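Local coordinates for protein aspartate aminotransferase (Thermotoga maritima, PDB 1O4S) that catalyses the pyridoxal-phosphate-dependent transfer of an amino group from L-aspartate to 2-oxoglutarate, giving oxaloacetate and L-glutamate, at residues Leu36-Thr47 with Leu345-Val353. Numbering follows the deposited sequence.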
loop_
_atom_site.group_PDB
_atom_site.type_symbol
_atom_site.label_atom_id
_atom_site.label_comp_id
_atom_site.label_asym_id
_atom_site.label_seq_id
_atom_site.Cartn_x
_atom_site.Cartn_y
_atom_site.Cartn_z
ATOM N N LEU B 36 -19.390 -24.424 -4.097
ATOM C CA LEU B 36 -20.264 -24.976 -5.127
ATOM C C LEU B 36 -19.478 -25.261 -6.425
ATOM O O LEU B 36 -19.638 -26.319 -7.034
ATOM C CB LEU B 36 -21.443 -24.037 -5.389
ATOM C CG LEU B 36 -22.476 -23.994 -4.259
ATOM C CD1 LEU B 36 -23.378 -22.785 -4.405
ATOM C CD2 LEU B 36 -23.298 -25.283 -4.195
ATOM N N ILE B 37 -18.605 -24.330 -6.807
ATOM C CA ILE B 37 -17.724 -24.523 -7.957
ATOM C C ILE B 37 -16.858 -25.779 -7.785
ATOM O O ILE B 37 -16.926 -26.700 -8.608
ATOM C CB ILE B 37 -16.903 -23.224 -8.234
ATOM C CG1 ILE B 37 -17.808 -22.231 -8.984
ATOM C CG2 ILE B 37 -15.615 -23.511 -9.035
ATOM C CD1 ILE B 37 -17.304 -20.812 -9.020
ATOM N N LYS B 38 -16.119 -25.862 -6.682
ATOM C CA LYS B 38 -15.247 -27.020 -6.422
ATOM C C LYS B 38 -15.947 -28.394 -6.364
ATOM O O LYS B 38 -15.269 -29.410 -6.462
ATOM C CB LYS B 38 -14.381 -26.797 -5.160
ATOM C CG LYS B 38 -13.099 -25.952 -5.414
ATOM C CD LYS B 38 -12.457 -25.401 -4.103
ATOM C CE LYS B 38 -10.907 -25.429 -4.115
ATOM N NZ LYS B 38 -10.327 -26.805 -3.835
ATOM N N LYS B 39 -17.270 -28.456 -6.222
ATOM C CA LYS B 39 -17.965 -29.753 -6.385
ATOM C C LYS B 39 -18.756 -29.915 -7.716
ATOM O O LYS B 39 -19.771 -30.622 -7.784
ATOM C CB LYS B 39 -18.822 -30.112 -5.148
ATOM C CG LYS B 39 -20.027 -29.221 -4.838
ATOM C CD LYS B 39 -20.876 -29.840 -3.693
ATOM C CE LYS B 39 -21.795 -28.808 -3.011
ATOM N NZ LYS B 39 -22.868 -29.434 -2.171
ATOM N N GLY B 40 -18.239 -29.287 -8.776
ATOM C CA GLY B 40 -18.788 -29.397 -10.122
ATOM C C GLY B 40 -20.118 -28.706 -10.385
ATOM O O GLY B 40 -20.876 -29.148 -11.231
ATOM N N GLU B 41 -20.409 -27.622 -9.684
ATOM C CA GLU B 41 -21.652 -26.907 -9.938
ATOM C C GLU B 41 -21.399 -25.728 -10.893
ATOM O O GLU B 41 -20.309 -25.110 -10.902
ATOM C CB GLU B 41 -22.298 -26.427 -8.637
ATOM C CG GLU B 41 -22.593 -27.530 -7.628
ATOM C CD GLU B 41 -23.833 -28.338 -7.959
ATOM O OE1 GLU B 41 -24.167 -29.259 -7.156
ATOM O OE2 GLU B 41 -24.481 -28.065 -9.007
ATOM N N ASP B 42 -22.426 -25.442 -11.698
ATOM C CA ASP B 42 -22.369 -24.377 -12.699
ATOM C C ASP B 42 -22.841 -23.054 -12.098
ATOM O O ASP B 42 -23.965 -22.596 -12.350
ATOM C CB ASP B 42 -23.200 -24.737 -13.944
ATOM C CG ASP B 42 -23.044 -23.706 -15.067
ATOM O OD1 ASP B 42 -22.006 -22.956 -15.096
ATOM O OD2 ASP B 42 -23.928 -23.573 -15.943
ATOM N N VAL B 43 -21.967 -22.451 -11.302
ATOM C CA VAL B 43 -22.279 -21.192 -10.642
ATOM C C VAL B 43 -22.050 -20.044 -11.622
ATOM O O VAL B 43 -20.947 -19.899 -12.149
ATOM C CB VAL B 43 -21.384 -20.963 -9.385
ATOM C CG1 VAL B 43 -21.490 -19.531 -8.876
ATOM C CG2 VAL B 43 -21.745 -21.966 -8.280
ATOM N N ILE B 44 -23.089 -19.251 -11.874
ATOM C CA ILE B 44 -22.932 -17.986 -12.564
ATOM C C ILE B 44 -22.747 -16.915 -11.487
ATOM O O ILE B 44 -23.637 -16.645 -10.693
ATOM C CB ILE B 44 -24.126 -17.681 -13.507
ATOM C CG1 ILE B 44 -24.385 -18.858 -14.466
ATOM C CG2 ILE B 44 -23.858 -16.408 -14.309
ATOM C CD1 ILE B 44 -25.784 -18.862 -15.059
ATOM N N ASN B 45 -21.571 -16.313 -11.472
ATOM C CA ASN B 45 -21.159 -15.429 -10.399
ATOM C C ASN B 45 -21.261 -14.007 -10.881
ATOM O O ASN B 45 -20.419 -13.544 -11.624
ATOM C CB ASN B 45 -19.712 -15.732 -9.955
ATOM C CG ASN B 45 -19.350 -15.044 -8.618
ATOM O OD1 ASN B 45 -19.619 -13.859 -8.431
ATOM N ND2 ASN B 45 -18.779 -15.812 -7.678
ATOM N N LEU B 46 -22.293 -13.321 -10.422
ATOM C CA LEU B 46 -22.541 -11.940 -10.773
ATOM C C LEU B 46 -22.217 -10.973 -9.634
ATOM O O LEU B 46 -22.909 -9.960 -9.455
ATOM C CB LEU B 46 -24.001 -11.811 -11.177
ATOM C CG LEU B 46 -24.346 -12.820 -12.262
ATOM C CD1 LEU B 46 -25.798 -12.673 -12.622
ATOM C CD2 LEU B 46 -23.414 -12.663 -13.481
ATOM N N THR B 47 -21.154 -11.268 -8.893
ATOM C CA THR B 47 -20.703 -10.396 -7.797
ATOM C C THR B 47 -19.462 -9.573 -8.105
ATOM O O THR B 47 -19.067 -8.765 -7.275
ATOM C CB THR B 47 -20.392 -11.208 -6.514
ATOM O OG1 THR B 47 -19.294 -12.115 -6.729
ATOM C CG2 THR B 47 -21.594 -12.080 -6.091
ATOM N N LEU B 345 -28.226 -18.598 -4.505
ATOM C CA LEU B 345 -26.991 -19.336 -4.684
ATOM C C LEU B 345 -27.176 -20.838 -4.526
ATOM O O LEU B 345 -26.759 -21.596 -5.382
ATOM C CB LEU B 345 -25.908 -18.847 -3.738
ATOM C CG LEU B 345 -24.543 -19.536 -3.902
ATOM C CD1 LEU B 345 -23.948 -19.342 -5.325
ATOM C CD2 LEU B 345 -23.576 -19.033 -2.853
ATOM N N GLU B 346 -27.811 -21.279 -3.441
ATOM C CA GLU B 346 -27.885 -22.708 -3.162
ATOM C C GLU B 346 -28.844 -23.411 -4.139
ATOM O O GLU B 346 -28.584 -24.534 -4.526
ATOM C CB GLU B 346 -28.205 -22.981 -1.677
ATOM C CG GLU B 346 -29.690 -22.977 -1.291
ATOM C CD GLU B 346 -30.000 -22.780 0.229
ATOM O OE1 GLU B 346 -31.216 -22.736 0.577
ATOM O OE2 GLU B 346 -29.062 -22.649 1.077
ATOM N N GLU B 347 -29.898 -22.733 -4.588
ATOM C CA GLU B 347 -30.942 -23.373 -5.399
ATOM C C GLU B 347 -30.689 -23.208 -6.916
ATOM O O GLU B 347 -30.919 -24.133 -7.696
ATOM C CB GLU B 347 -32.347 -22.840 -5.019
ATOM C CG GLU B 347 -32.737 -23.073 -3.546
ATOM C CD GLU B 347 -34.096 -22.473 -3.132
ATOM O OE1 GLU B 347 -34.940 -22.193 -4.024
ATOM O OE2 GLU B 347 -34.339 -22.292 -1.898
ATOM N N LYS B 348 -30.245 -22.013 -7.308
ATOM C CA LYS B 348 -30.083 -21.639 -8.716
ATOM C C LYS B 348 -28.626 -21.469 -9.129
ATOM O O LYS B 348 -28.352 -21.328 -10.311
ATOM C CB LYS B 348 -30.839 -20.332 -9.041
ATOM C CG LYS B 348 -32.376 -20.405 -8.975
ATOM C CD LYS B 348 -32.967 -21.544 -9.803
ATOM C CE LYS B 348 -34.462 -21.555 -9.698
ATOM N NZ LYS B 348 -35.058 -22.534 -10.633
ATOM N N LYS B 349 -27.709 -21.513 -8.159
ATOM C CA LYS B 349 -26.274 -21.338 -8.391
ATOM C C LYS B 349 -25.998 -20.043 -9.165
ATOM O O LYS B 349 -25.161 -20.008 -10.097
ATOM C CB LYS B 349 -25.636 -22.563 -9.062
ATOM C CG LYS B 349 -26.323 -23.911 -8.790
ATOM C CD LYS B 349 -26.023 -24.490 -7.435
ATOM C CE LYS B 349 -26.609 -25.894 -7.301
ATOM N NZ LYS B 349 -28.037 -25.939 -6.847
ATOM N N VAL B 350 -26.707 -18.985 -8.755
ATOM C CA VAL B 350 -26.389 -17.610 -9.130
ATOM C C VAL B 350 -25.980 -16.830 -7.896
ATOM O O VAL B 350 -26.690 -16.819 -6.879
ATOM C CB VAL B 350 -27.578 -16.883 -9.809
ATOM C CG1 VAL B 350 -27.165 -15.461 -10.225
ATOM C CG2 VAL B 350 -28.089 -17.689 -10.990
ATOM N N ALA B 351 -24.833 -16.170 -8.008
ATOM C CA ALA B 351 -24.270 -15.354 -6.945
ATOM C C ALA B 351 -24.493 -13.839 -7.132
ATOM O O ALA B 351 -24.022 -13.231 -8.092
ATOM C CB ALA B 351 -22.803 -15.664 -6.777
ATOM N N LEU B 352 -25.221 -13.252 -6.174
ATOM C CA LEU B 352 -25.389 -11.804 -6.047
ATOM C C LEU B 352 -24.890 -11.321 -4.676
ATOM O O LEU B 352 -24.594 -12.109 -3.780
ATOM C CB LEU B 352 -26.846 -11.402 -6.260
ATOM C CG LEU B 352 -27.559 -11.930 -7.516
ATOM C CD1 LEU B 352 -29.064 -11.723 -7.469
ATOM C CD2 LEU B 352 -27.011 -11.293 -8.742
ATOM N N VAL B 353 -24.775 -10.012 -4.537
ATOM C CA VAL B 353 -24.278 -9.420 -3.316
ATOM C C VAL B 353 -25.453 -8.795 -2.543
ATOM O O VAL B 353 -26.147 -7.963 -3.073
ATOM C CB VAL B 353 -23.250 -8.337 -3.609
ATOM C CG1 VAL B 353 -22.650 -7.833 -2.309
ATOM C CG2 VAL B 353 -22.147 -8.874 -4.552
#
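I44 and N45 pair in parallel with V350 and A351, putting the short strand 44-45 at the edge of the four-stranded mixed sheet of this aspartate aminotransferase. Three backbone bonds zip the strands: I44 N to K349 O (2.8 Å), A351 N to I44 O (3.0 Å) and L46 N to A351 O (2.9 Å). On one face the methyl of A351 lies against the amide of N45, CB to CG 4.0 Å, and against CG2 of T47. With CG of N45 anti to the backbone N (chi1 -167°), OD1 turns on toward T47, where it accepts a hydrogen bond from the backbone N, in the carbonyl plane, an Asx turn. With an alanine here the T47 N-H would probably lose its acceptor, and the Asx turn its side-chain link. On the other face L46 CD1 meets V350 CG1, and helix 372-386 packs on I44 and L46. At the C-terminal ends of helices 27-38 and 337-348, CD1 of L36 lies against CG and CD1 of L345, the two side chains running antiparallel, while a Schellman motif at G40 ends helix 27-38. Beyond T47, V353 packs on R365, which probably binds L-aspartate, as in related enzymes, so the end of this contact at V353 probably borders the substrate site. K349 lays its CE 3.5 Å from E41 OE2, but its chain, bent at chi2 and chi4, carries NZ back to E346 O, 2.8 Å away.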